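Local coordinates for protein nisin leader peptide-processing serine protease NisP (Lactococcus lactis subsp. lactis, PDB 4MZD) that probably acts as a subtilisin-like serine endopeptidase that removes the leader peptide from the nisin precursor, and has a C-terminal autocleavage activity, at residues A[97-102]-A[184-189]; A[207-212]-A[226-231]; A[365-370]-A[376-381]; A[380-385]-A[393-398]. All coordinates share one frame; numbering follows the deposited sequence. Where two conformers were deposited one is given.

Interaction 1: residues A[97-102]-A[184-189]; sequences GIIDSG and EWVARA
Ile99 meets the helix through all three of its outer carbons, chiefly against Ala189. From CB, the CG2 branch lies anti to the backbone N and comes within 3.8 Å of Ala189 CB, while grazing Val186 CG1 at 4.4 Å. CG1 takes the other branch, anti to the carbonyl carbon (chi1 -62°), and passes the methyl of Ala189 before the chain continues outward. The tip, CD1, reaches 3.7 Å from Ala189 C, so it rests on the helix backbone as well as on Ala189 CB. Strands 169-174 and 200-210 flank strand 95-100 in the parallel core of the central sheet of the subtilisin fold, and helix 183-195 forms the beta-alpha-beta crossover between them, bridging the strand that carries Ile99. Val175, Ile201 and Ile203 add further apolar surface around the same side chain. The next residue, Asp100, does not join this packing: it is the predicted charge-relay aspartate, and its OD1 is hydrogen-bonded to His147 ND1 and, through the anti lone pair at 2.7 Å, to Ser101 N.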
loop_
_atom_site.group_PDB
_atom_site.type_symbol
_atom_site.label_atom_id
_atom_site.label_comp_id
_atom_site.label_asym_id
_atom_site.label_seq_id
_atom_site.Cartn_x
_atom_site.Cartn_y
_atom_site.Cartn_z
ATOM N N GLY A 97 -5.689 8.612 -4.416
ATOM C CA GLY A 97 -6.749 8.161 -3.538
ATOM C C GLY A 97 -6.220 7.078 -2.618
ATOM O O GLY A 97 -5.709 6.064 -3.090
ATOM N N ILE A 98 -6.322 7.295 -1.312
ATOM C CA ILE A 98 -5.757 6.370 -0.341
ATOM C C ILE A 98 -6.867 5.531 0.279
ATOM O O ILE A 98 -7.727 6.058 0.994
ATOM C CB ILE A 98 -4.989 7.092 0.778
ATOM C CG1 ILE A 98 -3.996 8.110 0.210
ATOM C CG2 ILE A 98 -4.264 6.071 1.655
ATOM C CD1 ILE A 98 -3.312 8.924 1.297
ATOM N N ILE A 99 -6.852 4.235 -0.016
ATOM C CA ILE A 99 -7.860 3.308 0.486
ATOM C C ILE A 99 -7.240 2.594 1.684
ATOM O O ILE A 99 -6.383 1.723 1.534
ATOM C CB ILE A 99 -8.270 2.321 -0.615
ATOM C CG1 ILE A 99 -8.905 3.091 -1.783
ATOM C CG2 ILE A 99 -9.223 1.275 -0.063
ATOM C CD1 ILE A 99 -9.342 2.221 -2.964
ATOM N N ASP A 100 -7.637 3.007 2.883
ATOM C CA ASP A 100 -6.914 2.602 4.081
ATOM C C ASP A 100 -7.768 2.900 5.312
ATOM O O ASP A 100 -8.997 2.931 5.219
ATOM C CB ASP A 100 -5.535 3.286 4.124
ATOM C CG ASP A 100 -4.483 2.433 4.801
ATOM O OD1 ASP A 100 -4.594 2.248 6.029
ATOM O OD2 ASP A 100 -3.545 1.972 4.114
ATOM N N SER A 101 -7.139 3.132 6.459
ATOM C CA SER A 101 -7.913 3.304 7.690
ATOM C C SER A 101 -8.389 4.735 7.950
ATOM O O SER A 101 -8.846 5.030 9.052
ATOM C CB SER A 101 -7.143 2.781 8.908
ATOM O OG SER A 101 -6.033 3.601 9.217
ATOM N N GLY A 102 -8.307 5.607 6.947
ATOM C CA GLY A 102 -8.661 7.002 7.128
ATOM C C GLY A 102 -7.423 7.849 7.332
ATOM O O GLY A 102 -6.307 7.418 7.041
ATOM N N GLU A 184 -15.830 -6.342 -0.263
ATOM C CA GLU A 184 -16.963 -5.547 -0.728
ATOM C C GLU A 184 -16.713 -4.059 -0.483
ATOM O O GLU A 184 -17.036 -3.220 -1.323
ATOM C CB GLU A 184 -18.265 -5.994 -0.052
ATOM C CG GLU A 184 -19.543 -5.465 -0.704
ATOM C CD GLU A 184 -19.995 -4.114 -0.167
ATOM O OE1 GLU A 184 -19.514 -3.689 0.906
ATOM O OE2 GLU A 184 -20.856 -3.478 -0.817
ATOM N N TRP A 185 -16.139 -3.733 0.672
ATOM C CA TRP A 185 -15.886 -2.335 0.999
ATOM C C TRP A 185 -14.742 -1.788 0.148
ATOM O O TRP A 185 -14.811 -0.664 -0.355
ATOM C CB TRP A 185 -15.541 -2.141 2.474
ATOM C CG TRP A 185 -16.322 -2.902 3.496
ATOM C CD1 TRP A 185 -17.459 -3.651 3.322
ATOM C CD2 TRP A 185 -15.976 -3.004 4.874
ATOM N NE1 TRP A 185 -17.839 -4.202 4.529
ATOM C CE2 TRP A 185 -16.938 -3.823 5.493
ATOM C CE3 TRP A 185 -14.938 -2.470 5.651
ATOM C CZ2 TRP A 185 -16.886 -4.129 6.853
ATOM C CZ3 TRP A 185 -14.889 -2.768 6.997
ATOM C CH2 TRP A 185 -15.851 -3.599 7.584
ATOM N N VAL A 186 -13.691 -2.585 -0.011
ATOM C CA VAL A 186 -12.544 -2.169 -0.803
ATOM C C VAL A 186 -12.932 -1.943 -2.263
ATOM O O VAL A 186 -12.520 -0.951 -2.873
ATOM C CB VAL A 186 -11.373 -3.168 -0.679
ATOM C CG1 VAL A 186 -10.221 -2.774 -1.588
ATOM C CG2 VAL A 186 -10.904 -3.265 0.764
ATOM N N ALA A 187 -13.738 -2.845 -2.817
ATOM C CA ALA A 187 -14.195 -2.692 -4.194
ATOM C C ALA A 187 -14.997 -1.405 -4.376
ATOM O O ALA A 187 -14.797 -0.677 -5.346
ATOM C CB ALA A 187 -15.000 -3.920 -4.645
ATOM N N ARG A 188 -15.888 -1.115 -3.435
ATOM C CA ARG A 188 -16.636 0.141 -3.476
ATOM C C ARG A 188 -15.695 1.342 -3.406
ATOM O O ARG A 188 -15.903 2.352 -4.078
ATOM C CB ARG A 188 -17.665 0.209 -2.341
ATOM C CG ARG A 188 -18.943 -0.567 -2.618
ATOM C CD ARG A 188 -20.016 -0.322 -1.565
ATOM N NE ARG A 188 -19.645 -0.851 -0.256
ATOM C CZ ARG A 188 -19.569 -0.123 0.856
ATOM N NH1 ARG A 188 -19.845 1.174 0.827
ATOM N NH2 ARG A 188 -19.218 -0.692 2.001
ATOM N N ALA A 189 -14.661 1.234 -2.579
ATOM C CA ALA A 189 -13.690 2.316 -2.443
ATOM C C ALA A 189 -12.907 2.551 -3.728
ATOM O O ALA A 189 -12.636 3.699 -4.090
ATOM C CB ALA A 189 -12.741 2.040 -1.284
#

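Interaction 2: residues A[207-212]-A[226-231]; sequences QYLMIS and LNYKSA
Tyr228 presents one ring edge, from CD1 round to the hydroxyl, to two residues of strand 200-210. Gln207 takes the outer end. The phenol OH donates to Gln207 OE1 at 2.6 Å, approaching in the carbonyl plane with a C=O...donor angle of 147°. The amide and the ring stand 90° apart, and OE1 also sits 3.1 Å from Tyr228 CE1, near the ring plane. Gln207 reaches this point because its CG is tucked between the backbone N and the carbonyl carbon (chi1 66°) and the chain then runs extended. Two residues along the strand, Leu209 brings CD1 to 4.2 Å from Tyr228 CD1, an apolar touch further back on the same edge. The contact pins helix 222-238 to the end of strand 200-210, the strand before it in the alpha/beta core, and Ser183 of helix 183-195 packs on the tyrosine. Glu224 accepts a hydrogen bond from Gln207 NE2, which would fix the turn of the amide; the buried hydroxyl is thus paired with an oriented acceptor.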
loop_
_atom_site.group_PDB
_atom_site.type_symbol
_atom_site.label_atom_id
_atom_site.label_comp_id
_atom_site.label_asym_id
_atom_site.label_seq_id
_atom_site.Cartn_x
_atom_site.Cartn_y
_atom_site.Cartn_z
ATOM N N GLN A 207 -5.646 -9.568 0.887
ATOM C CA GLN A 207 -6.101 -10.843 1.417
ATOM C C GLN A 207 -5.723 -11.943 0.437
ATOM O O GLN A 207 -5.571 -11.699 -0.768
ATOM C CB GLN A 207 -7.621 -10.845 1.593
ATOM C CG GLN A 207 -8.355 -10.763 0.266
ATOM C CD GLN A 207 -9.843 -10.475 0.396
ATOM O OE1 GLN A 207 -10.319 -9.464 -0.097
ATOM N NE2 GLN A 207 -10.580 -11.369 1.033
ATOM N N TYR A 208 -5.599 -13.164 0.945
ATOM C CA TYR A 208 -5.376 -14.309 0.072
ATOM C C TYR A 208 -6.701 -14.950 -0.315
ATOM O O TYR A 208 -7.561 -15.208 0.542
ATOM C CB TYR A 208 -4.458 -15.349 0.732
ATOM C CG TYR A 208 -3.136 -14.750 1.130
ATOM C CD1 TYR A 208 -2.246 -14.295 0.166
ATOM C CD2 TYR A 208 -2.796 -14.595 2.462
ATOM C CE1 TYR A 208 -1.050 -13.702 0.518
ATOM C CE2 TYR A 208 -1.596 -14.005 2.827
ATOM C CZ TYR A 208 -0.729 -13.564 1.847
ATOM O OH TYR A 208 0.465 -12.970 2.187
ATOM N N LEU A 209 -6.854 -15.203 -1.612
ATOM C CA LEU A 209 -8.048 -15.837 -2.159
ATOM C C LEU A 209 -7.659 -17.153 -2.820
ATOM O O LEU A 209 -6.716 -17.190 -3.613
ATOM C CB LEU A 209 -8.687 -14.926 -3.207
ATOM C CG LEU A 209 -9.109 -13.533 -2.728
ATOM C CD1 LEU A 209 -9.626 -12.709 -3.890
ATOM C CD2 LEU A 209 -10.161 -13.625 -1.635
ATOM N N MET A 210 -8.380 -18.226 -2.498
ATOM C CA MET A 210 -8.208 -19.489 -3.209
ATOM C C MET A 210 -9.320 -19.534 -4.246
ATOM O O MET A 210 -10.497 -19.643 -3.895
ATOM C CB MET A 210 -8.283 -20.682 -2.249
ATOM C CG MET A 210 -7.727 -21.995 -2.841
ATOM S SD MET A 210 -7.693 -23.468 -1.706
ATOM C CE MET A 210 -9.444 -23.914 -1.735
ATOM N N ILE A 211 -8.949 -19.414 -5.517
ATOM C CA ILE A 211 -9.932 -19.140 -6.563
ATOM C C ILE A 211 -10.318 -20.368 -7.383
ATOM O O ILE A 211 -11.130 -20.272 -8.300
ATOM C CB ILE A 211 -9.485 -17.988 -7.494
ATOM C CG1 ILE A 211 -8.192 -18.338 -8.238
ATOM C CG2 ILE A 211 -9.309 -16.719 -6.692
ATOM C CD1 ILE A 211 -7.856 -17.369 -9.366
ATOM N N SER A 212 -9.731 -21.516 -7.055
ATOM C CA SER A 212 -10.169 -22.801 -7.601
ATOM C C SER A 212 -10.092 -23.809 -6.461
ATOM O O SER A 212 -9.728 -23.449 -5.341
ATOM C CB SER A 212 -9.316 -23.225 -8.804
ATOM O OG SER A 212 -7.972 -23.480 -8.445
ATOM N N LEU A 226 -13.624 -12.062 -8.463
ATOM C CA LEU A 226 -14.359 -11.425 -9.554
ATOM C C LEU A 226 -14.844 -10.025 -9.191
ATOM O O LEU A 226 -14.916 -9.142 -10.044
ATOM C CB LEU A 226 -15.546 -12.288 -9.975
ATOM C CG LEU A 226 -15.179 -13.586 -10.681
ATOM C CD1 LEU A 226 -16.453 -14.347 -10.979
ATOM C CD2 LEU A 226 -14.389 -13.322 -11.958
ATOM N N ASN A 227 -15.199 -9.825 -7.927
ATOM C CA ASN A 227 -15.628 -8.507 -7.470
ATOM C C ASN A 227 -14.486 -7.490 -7.503
ATOM O O ASN A 227 -14.684 -6.337 -7.896
ATOM C CB ASN A 227 -16.254 -8.595 -6.077
ATOM C CG ASN A 227 -17.571 -9.345 -6.077
ATOM O OD1 ASN A 227 -18.190 -9.536 -7.123
ATOM N ND2 ASN A 227 -18.015 -9.762 -4.895
ATOM N N TYR A 228 -13.291 -7.914 -7.102
ATOM C CA TYR A 228 -12.115 -7.069 -7.266
ATOM C C TYR A 228 -11.867 -6.807 -8.740
ATOM O O TYR A 228 -11.568 -5.680 -9.134
ATOM C CB TYR A 228 -10.860 -7.719 -6.709
ATOM C CG TYR A 228 -10.622 -7.557 -5.232
ATOM C CD1 TYR A 228 -10.474 -8.669 -4.419
ATOM C CD2 TYR A 228 -10.501 -6.299 -4.654
ATOM C CE1 TYR A 228 -10.230 -8.542 -3.068
ATOM C CE2 TYR A 228 -10.257 -6.158 -3.300
ATOM C CZ TYR A 228 -10.121 -7.282 -2.514
ATOM O OH TYR A 228 -9.882 -7.126 -1.163
ATOM N N LYS A 229 -11.955 -7.858 -9.555
ATOM C CA LYS A 229 -11.652 -7.700 -10.969
ATOM C C LYS A 229 -12.559 -6.651 -11.600
ATOM O O LYS A 229 -12.105 -5.807 -12.366
ATOM C CB LYS A 229 -11.777 -9.027 -11.716
ATOM C CG LYS A 229 -11.204 -8.961 -13.122
ATOM C CD LYS A 229 -11.753 -10.059 -14.004
ATOM C CE LYS A 229 -11.330 -11.420 -13.523
ATOM N NZ LYS A 229 -11.681 -12.421 -14.566
ATOM N N SER A 230 -13.844 -6.707 -11.272
ATOM C CA SER A 230 -14.799 -5.752 -11.812
ATOM C C SER A 230 -14.459 -4.319 -11.391
ATOM O O SER A 230 -14.531 -3.389 -12.195
ATOM C CB SER A 230 -16.213 -6.116 -11.357
ATOM O OG SER A 230 -17.164 -5.232 -11.913
ATOM N N ALA A 231 -14.092 -4.144 -10.126
ATOM C CA ALA A 231 -13.755 -2.817 -9.629
ATOM C C ALA A 231 -12.487 -2.276 -10.288
ATOM O O ALA A 231 -12.412 -1.094 -10.652
ATOM C CB ALA A 231 -13.613 -2.834 -8.108
#

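Interaction 3: residues A[365-370]-A[376-381]; sequences LVVDKY and NQLKRF
Helices 356-370 and 375-384 form a corner, joined by a short connection and set at 112° to each other in the region of the contact. Their axes approach to 11.2 Å, and apolar side chains fill the interval. Val366 is gripped by two residues at once: its CG1 lies 3.5 Å from Phe381 CE2 and 3.7 Å from Leu378 CD1. One turn of helix 375-384 thus closes on a single methyl. Leu378 sends its other methyl to the neighbouring valine, and the separation of Val367 CG2 from Leu378 CD2, 3.4 Å, is tighter than usual for two carbons; the two side chains cross there at about a right angle. Phe381 extends from its helix with CG anti to the backbone N (chi1 179°), which carries the ring across to the end of the first helix. There it directs an edge at the face of Tyr370 in an offset edge-to-face pair, the ring centroids 5.6 Å apart and the planes inclined by 62°. The hydroxyl of Tyr370 is hydrogen-bonded to Leu401 O, while Leu400 of helix 397-402 packs on both Val366 and Phe381. Subtilases typically carry the nucleophilic serine at the start of a long central helix; here the predicted one, Ser353, just precedes helix 356-370, whose far end is the part clasped in this corner.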
loop_
_atom_site.group_PDB
_atom_site.type_symbol
_atom_site.label_atom_id
_atom_site.label_comp_id
_atom_site.label_asym_id
_atom_site.label_seq_id
_atom_site.Cartn_x
_atom_site.Cartn_y
_atom_site.Cartn_z
ATOM N N LEU A 365 3.547 11.712 -9.530
ATOM C CA LEU A 365 4.455 12.733 -10.068
ATOM C C LEU A 365 4.604 12.594 -11.584
ATOM O O LEU A 365 4.560 13.584 -12.306
ATOM C CB LEU A 365 5.832 12.652 -9.400
ATOM C CG LEU A 365 5.929 13.041 -7.921
ATOM C CD1 LEU A 365 7.290 12.676 -7.359
ATOM C CD2 LEU A 365 5.639 14.521 -7.702
ATOM N N VAL A 366 4.773 11.354 -12.051
ATOM C CA VAL A 366 4.914 11.035 -13.472
ATOM C C VAL A 366 3.668 11.383 -14.270
ATOM O O VAL A 366 3.742 11.949 -15.365
ATOM C CB VAL A 366 5.190 9.511 -13.666
ATOM C CG1 VAL A 366 5.071 9.117 -15.137
ATOM C CG2 VAL A 366 6.538 9.137 -13.103
ATOM N N VAL A 367 2.515 11.014 -13.730
ATOM C CA VAL A 367 1.256 11.312 -14.393
ATOM C C VAL A 367 1.138 12.815 -14.615
ATOM O O VAL A 367 0.779 13.270 -15.699
ATOM C CB VAL A 367 0.057 10.793 -13.573
ATOM C CG1 VAL A 367 -1.245 11.382 -14.088
ATOM C CG2 VAL A 367 0.005 9.271 -13.618
ATOM N N ASP A 368 1.468 13.576 -13.580
ATOM C CA ASP A 368 1.380 15.029 -13.630
ATOM C C ASP A 368 2.439 15.637 -14.561
ATOM O O ASP A 368 2.121 16.488 -15.393
ATOM C CB ASP A 368 1.510 15.587 -12.210
ATOM C CG ASP A 368 1.075 17.033 -12.099
ATOM O OD1 ASP A 368 -0.121 17.314 -12.322
ATOM O OD2 ASP A 368 1.922 17.884 -11.749
ATOM N N LYS A 369 3.687 15.190 -14.436
ATOM C CA LYS A 369 4.775 15.760 -15.226
ATOM C C LYS A 369 4.617 15.510 -16.721
ATOM O O LYS A 369 4.827 16.409 -17.534
ATOM C CB LYS A 369 6.128 15.215 -14.763
ATOM C CG LYS A 369 7.299 15.692 -15.624
ATOM C CD LYS A 369 8.626 15.099 -15.164
ATOM C CE LYS A 369 9.762 15.436 -16.126
ATOM N NZ LYS A 369 10.188 16.859 -16.026
ATOM N N TYR A 370 4.251 14.287 -17.082
ATOM C CA TYR A 370 4.223 13.877 -18.481
ATOM C C TYR A 370 2.818 13.896 -19.087
ATOM O O TYR A 370 2.652 13.633 -20.277
ATOM C CB TYR A 370 4.858 12.490 -18.641
ATOM C CG TYR A 370 6.369 12.478 -18.487
ATOM C CD1 TYR A 370 7.189 12.938 -19.511
ATOM C CD2 TYR A 370 6.973 11.994 -17.331
ATOM C CE1 TYR A 370 8.565 12.929 -19.389
ATOM C CE2 TYR A 370 8.360 11.980 -17.198
ATOM C CZ TYR A 370 9.150 12.451 -18.238
ATOM O OH TYR A 370 10.524 12.450 -18.143
ATOM N N ASN A 376 -2.290 1.939 -18.776
ATOM C CA ASN A 376 -1.501 0.869 -19.378
ATOM C C ASN A 376 -0.098 1.366 -19.722
ATOM O O ASN A 376 0.908 0.714 -19.431
ATOM C CB ASN A 376 -2.199 0.333 -20.628
ATOM C CG ASN A 376 -1.521 -0.896 -21.191
ATOM O OD1 ASN A 376 -0.485 -0.803 -21.850
ATOM N ND2 ASN A 376 -2.107 -2.062 -20.939
ATOM N N GLN A 377 -0.045 2.538 -20.337
ATOM C CA GLN A 377 1.211 3.191 -20.669
ATOM C C GLN A 377 2.006 3.488 -19.391
ATOM O O GLN A 377 3.228 3.326 -19.341
ATOM C CB GLN A 377 0.897 4.482 -21.435
ATOM C CG GLN A 377 2.094 5.277 -21.919
ATOM C CD GLN A 377 1.677 6.623 -22.496
ATOM O OE1 GLN A 377 0.602 7.140 -22.176
ATOM N NE2 GLN A 377 2.520 7.194 -23.349
ATOM N N LEU A 378 1.296 3.896 -18.348
ATOM C CA LEU A 378 1.919 4.274 -17.090
ATOM C C LEU A 378 2.691 3.122 -16.430
ATOM O O LEU A 378 3.839 3.300 -16.008
ATOM C CB LEU A 378 0.860 4.841 -16.144
ATOM C CG LEU A 378 1.378 5.386 -14.815
ATOM C CD1 LEU A 378 2.373 6.516 -15.030
ATOM C CD2 LEU A 378 0.212 5.848 -13.960
ATOM N N LYS A 379 2.071 1.945 -16.339
ATOM C CA LYS A 379 2.751 0.795 -15.741
ATOM C C LYS A 379 3.987 0.393 -16.551
ATOM O O LYS A 379 5.045 0.117 -15.982
ATOM C CB LYS A 379 1.811 -0.405 -15.554
ATOM C CG LYS A 379 2.478 -1.606 -14.884
ATOM C CD LYS A 379 1.488 -2.714 -14.520
ATOM C CE LYS A 379 2.232 -3.949 -14.012
ATOM N NZ LYS A 379 1.351 -5.090 -13.633
ATOM N N ARG A 380 3.855 0.367 -17.874
ATOM C CA ARG A 380 4.991 0.061 -18.740
ATOM C C ARG A 380 6.133 1.039 -18.485
ATOM O O ARG A 380 7.300 0.650 -18.396
ATOM C CB ARG A 380 4.582 0.090 -20.220
ATOM C CG ARG A 380 3.697 -1.079 -20.655
ATOM C CD ARG A 380 3.419 -1.078 -22.159
ATOM N NE ARG A 380 2.303 -0.207 -22.522
ATOM C CZ ARG A 380 2.414 0.878 -23.283
ATOM N NH1 ARG A 380 1.342 1.610 -23.559
ATOM N NH2 ARG A 380 3.596 1.231 -23.770
ATOM N N PHE A 381 5.792 2.316 -18.365
ATOM C CA PHE A 381 6.793 3.347 -18.145
ATOM C C PHE A 381 7.525 3.136 -16.820
ATOM O O PHE A 381 8.747 3.252 -16.748
ATOM C CB PHE A 381 6.141 4.729 -18.204
ATOM C CG PHE A 381 7.090 5.860 -17.961
ATOM C CD1 PHE A 381 7.989 6.258 -18.933
ATOM C CD2 PHE A 381 7.081 6.534 -16.756
ATOM C CE1 PHE A 381 8.858 7.308 -18.704
ATOM C CE2 PHE A 381 7.948 7.584 -16.521
ATOM C CZ PHE A 381 8.836 7.972 -17.496
#

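Interaction 4: residues A[380-385]-A[393-398]; sequences RFLLMN and RVLNIV
This partly buried contact combines apolar packing with water bridges, and joins the last turn of helix 375-384 to the chain returning toward helix 397-402. The largest piece is the pair Leu383 and Arg393, with the leucine lying over one face of the guanidinium: CD2 comes to 3.4 Å from Arg393 NE, and CD1 to 3.7 Å from Arg393 NH2. A bend at chi3 (-56°) folds the arginine end across the leucine rather than letting it run straight on. Arg393 NE, covered in this way, is buried without a polar partner, whereas water 1, in the guanidinium plane, donates to Leu383 O and weakly accepts from Arg393 NH1. The connection between the segments is a small antiparallel hairpin, strands 388-389 and 392-393, which reverses the chain so that the end of one helix faces the start of the next. On the side facing helix 356-370, Leu382 CD1 and Leu395 CD1 touch more loosely, at 4.4 Å. Asn385, the first residue to leave helical geometry, is tied back by its ND2 to Phe381 O at 2.9 Å. Its own carbonyl oxygen receives a hydrogen bond from water 2, which accepts from Asn396 N at 2.9 Å. Asn396 is the N-cap of helix 397-402, its OD1 accepting from Asp399 N.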
loop_
_atom_site.group_PDB
_atom_site.type_symbol
_atom_site.label_atom_id
_atom_site.label_comp_id
_atom_site.label_asym_id
_atom_site.label_seq_id
_atom_site.Cartn_x
_atom_site.Cartn_y
_atom_site.Cartn_z
ATOM N N ARG A 380 3.855 0.367 -17.874
ATOM C CA ARG A 380 4.991 0.061 -18.740
ATOM C C ARG A 380 6.133 1.039 -18.485
ATOM O O ARG A 380 7.300 0.650 -18.396
ATOM C CB ARG A 380 4.582 0.090 -20.220
ATOM C CG ARG A 380 3.697 -1.079 -20.655
ATOM C CD ARG A 380 3.419 -1.078 -22.159
ATOM N NE ARG A 380 2.303 -0.207 -22.522
ATOM C CZ ARG A 380 2.414 0.878 -23.283
ATOM N NH1 ARG A 380 1.342 1.610 -23.559
ATOM N NH2 ARG A 380 3.596 1.231 -23.770
ATOM N N PHE A 381 5.792 2.316 -18.365
ATOM C CA PHE A 381 6.793 3.347 -18.145
ATOM C C PHE A 381 7.525 3.136 -16.820
ATOM O O PHE A 381 8.747 3.252 -16.748
ATOM C CB PHE A 381 6.141 4.729 -18.204
ATOM C CG PHE A 381 7.090 5.860 -17.961
ATOM C CD1 PHE A 381 7.989 6.258 -18.933
ATOM C CD2 PHE A 381 7.081 6.534 -16.756
ATOM C CE1 PHE A 381 8.858 7.308 -18.704
ATOM C CE2 PHE A 381 7.948 7.584 -16.521
ATOM C CZ PHE A 381 8.836 7.972 -17.496
ATOM N N LEU A 382 6.773 2.821 -15.770
ATOM C CA LEU A 382 7.363 2.576 -14.459
ATOM C C LEU A 382 8.369 1.438 -14.518
ATOM O O LEU A 382 9.504 1.565 -14.057
ATOM C CB LEU A 382 6.279 2.240 -13.429
ATOM C CG LEU A 382 6.783 1.783 -12.054
ATOM C CD1 LEU A 382 7.469 2.919 -11.299
ATOM C CD2 LEU A 382 5.638 1.197 -11.237
ATOM N N LEU A 383 7.948 0.311 -15.078
ATOM C CA LEU A 383 8.795 -0.870 -15.062
ATOM C C LEU A 383 10.060 -0.701 -15.905
ATOM O O LEU A 383 11.111 -1.235 -15.554
ATOM C CB LEU A 383 8.002 -2.121 -15.455
ATOM C CG LEU A 383 6.862 -2.461 -14.489
ATOM C CD1 LEU A 383 6.214 -3.795 -14.832
ATOM C CD2 LEU A 383 7.356 -2.462 -13.052
ATOM N N MET A 384 9.967 0.046 -16.998
ATOM C CA MET A 384 11.127 0.265 -17.855
ATOM C C MET A 384 12.142 1.207 -17.219
ATOM O O MET A 384 13.321 1.192 -17.575
ATOM C CB MET A 384 10.694 0.817 -19.210
ATOM C CG MET A 384 9.748 -0.094 -19.955
ATOM S SD MET A 384 9.439 0.459 -21.636
ATOM C CE MET A 384 9.408 2.238 -21.440
ATOM N N ASN A 385 11.680 2.027 -16.282
ATOM C CA ASN A 385 12.531 3.041 -15.662
ATOM C C ASN A 385 12.734 2.796 -14.171
ATOM O O ASN A 385 12.855 3.732 -13.370
ATOM C CB ASN A 385 11.991 4.445 -15.929
ATOM C CG ASN A 385 12.045 4.810 -17.402
ATOM O OD1 ASN A 385 13.111 5.110 -17.940
ATOM N ND2 ASN A 385 10.898 4.772 -18.062
ATOM N N ARG A 393 13.407 -5.336 -9.481
ATOM C CA ARG A 393 13.149 -3.956 -9.838
ATOM C C ARG A 393 12.839 -3.164 -8.581
ATOM O O ARG A 393 11.994 -3.552 -7.775
ATOM C CB ARG A 393 11.980 -3.845 -10.817
ATOM C CG ARG A 393 12.320 -4.198 -12.248
ATOM C CD ARG A 393 11.129 -3.904 -13.128
ATOM N NE ARG A 393 9.944 -4.609 -12.656
ATOM C CZ ARG A 393 9.311 -5.547 -13.352
ATOM N NH1 ARG A 393 9.741 -5.882 -14.561
ATOM N NH2 ARG A 393 8.240 -6.140 -12.842
ATOM N N VAL A 394 13.536 -2.052 -8.415
ATOM C CA VAL A 394 13.290 -1.185 -7.275
ATOM C C VAL A 394 12.940 0.221 -7.739
ATOM O O VAL A 394 13.354 0.662 -8.808
ATOM C CB VAL A 394 14.489 -1.136 -6.312
ATOM C CG1 VAL A 394 14.775 -2.521 -5.737
ATOM C CG2 VAL A 394 15.715 -0.567 -7.011
ATOM N N LEU A 395 12.145 0.909 -6.932
ATOM C CA LEU A 395 11.751 2.283 -7.211
ATOM C C LEU A 395 12.949 3.219 -7.126
ATOM O O LEU A 395 13.696 3.205 -6.144
ATOM C CB LEU A 395 10.699 2.736 -6.200
ATOM C CG LEU A 395 10.216 4.178 -6.374
ATOM C CD1 LEU A 395 9.417 4.336 -7.664
ATOM C CD2 LEU A 395 9.384 4.594 -5.174
ATOM N N ASN A 396 13.119 4.034 -8.160
ATOM C CA ASN A 396 14.107 5.099 -8.154
ATOM C C ASN A 396 13.449 6.296 -8.806
ATOM O O ASN A 396 13.211 6.309 -10.015
ATOM C CB ASN A 396 15.375 4.695 -8.900
ATOM C CG ASN A 396 16.455 5.750 -8.807
ATOM O OD1 ASN A 396 16.306 6.849 -9.334
ATOM N ND2 ASN A 396 17.545 5.425 -8.124
ATOM N N ILE A 397 13.125 7.295 -7.993
ATOM C CA ILE A 397 12.288 8.386 -8.468
ATOM C C ILE A 397 13.025 9.292 -9.449
ATOM O O ILE A 397 12.421 9.809 -10.384
ATOM C CB ILE A 397 11.675 9.179 -7.296
ATOM C CG1 ILE A 397 10.884 8.220 -6.401
ATOM C CG2 ILE A 397 10.790 10.300 -7.816
ATOM C CD1 ILE A 397 10.233 8.870 -5.207
ATOM N N VAL A 398 14.327 9.471 -9.250
ATOM C CA VAL A 398 15.106 10.226 -10.219
ATOM C C VAL A 398 15.043 9.566 -11.602
ATOM O O VAL A 398 14.807 10.240 -12.612
ATOM C CB VAL A 398 16.559 10.434 -9.749
ATOM C CG1 VAL A 398 17.394 11.038 -10.868
ATOM C CG2 VAL A 398 16.581 11.325 -8.510
HETATM O O HOH W 1 12.081 -3.831 -16.013
HETATM O O HOH W 2 11.589 3.670 -10.572
#

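How the interactions relate
Interactions 1 and 2 belong to the alpha/beta body: each sets a helix against a strand of one sheet, and the two touch where Val186 CG1 packs on Tyr228 CE2. Both are buried, but interaction 1 is wholly apolar beside the predicted catalytic aspartate, while interaction 2, further from the chain's centre, adds a hydrogen bond. Interactions 3 and 4 lie away from the predicted active site, share Arg380 and Phe381, and use successive parts of helix 375-384. The former is largely buried hydrocarbon and aromatic packing between helices, with Tyr370 at its exposed rim; the latter, only partly buried, sets a leucine on an arginine face and adds a loose leucine pair and water bridges.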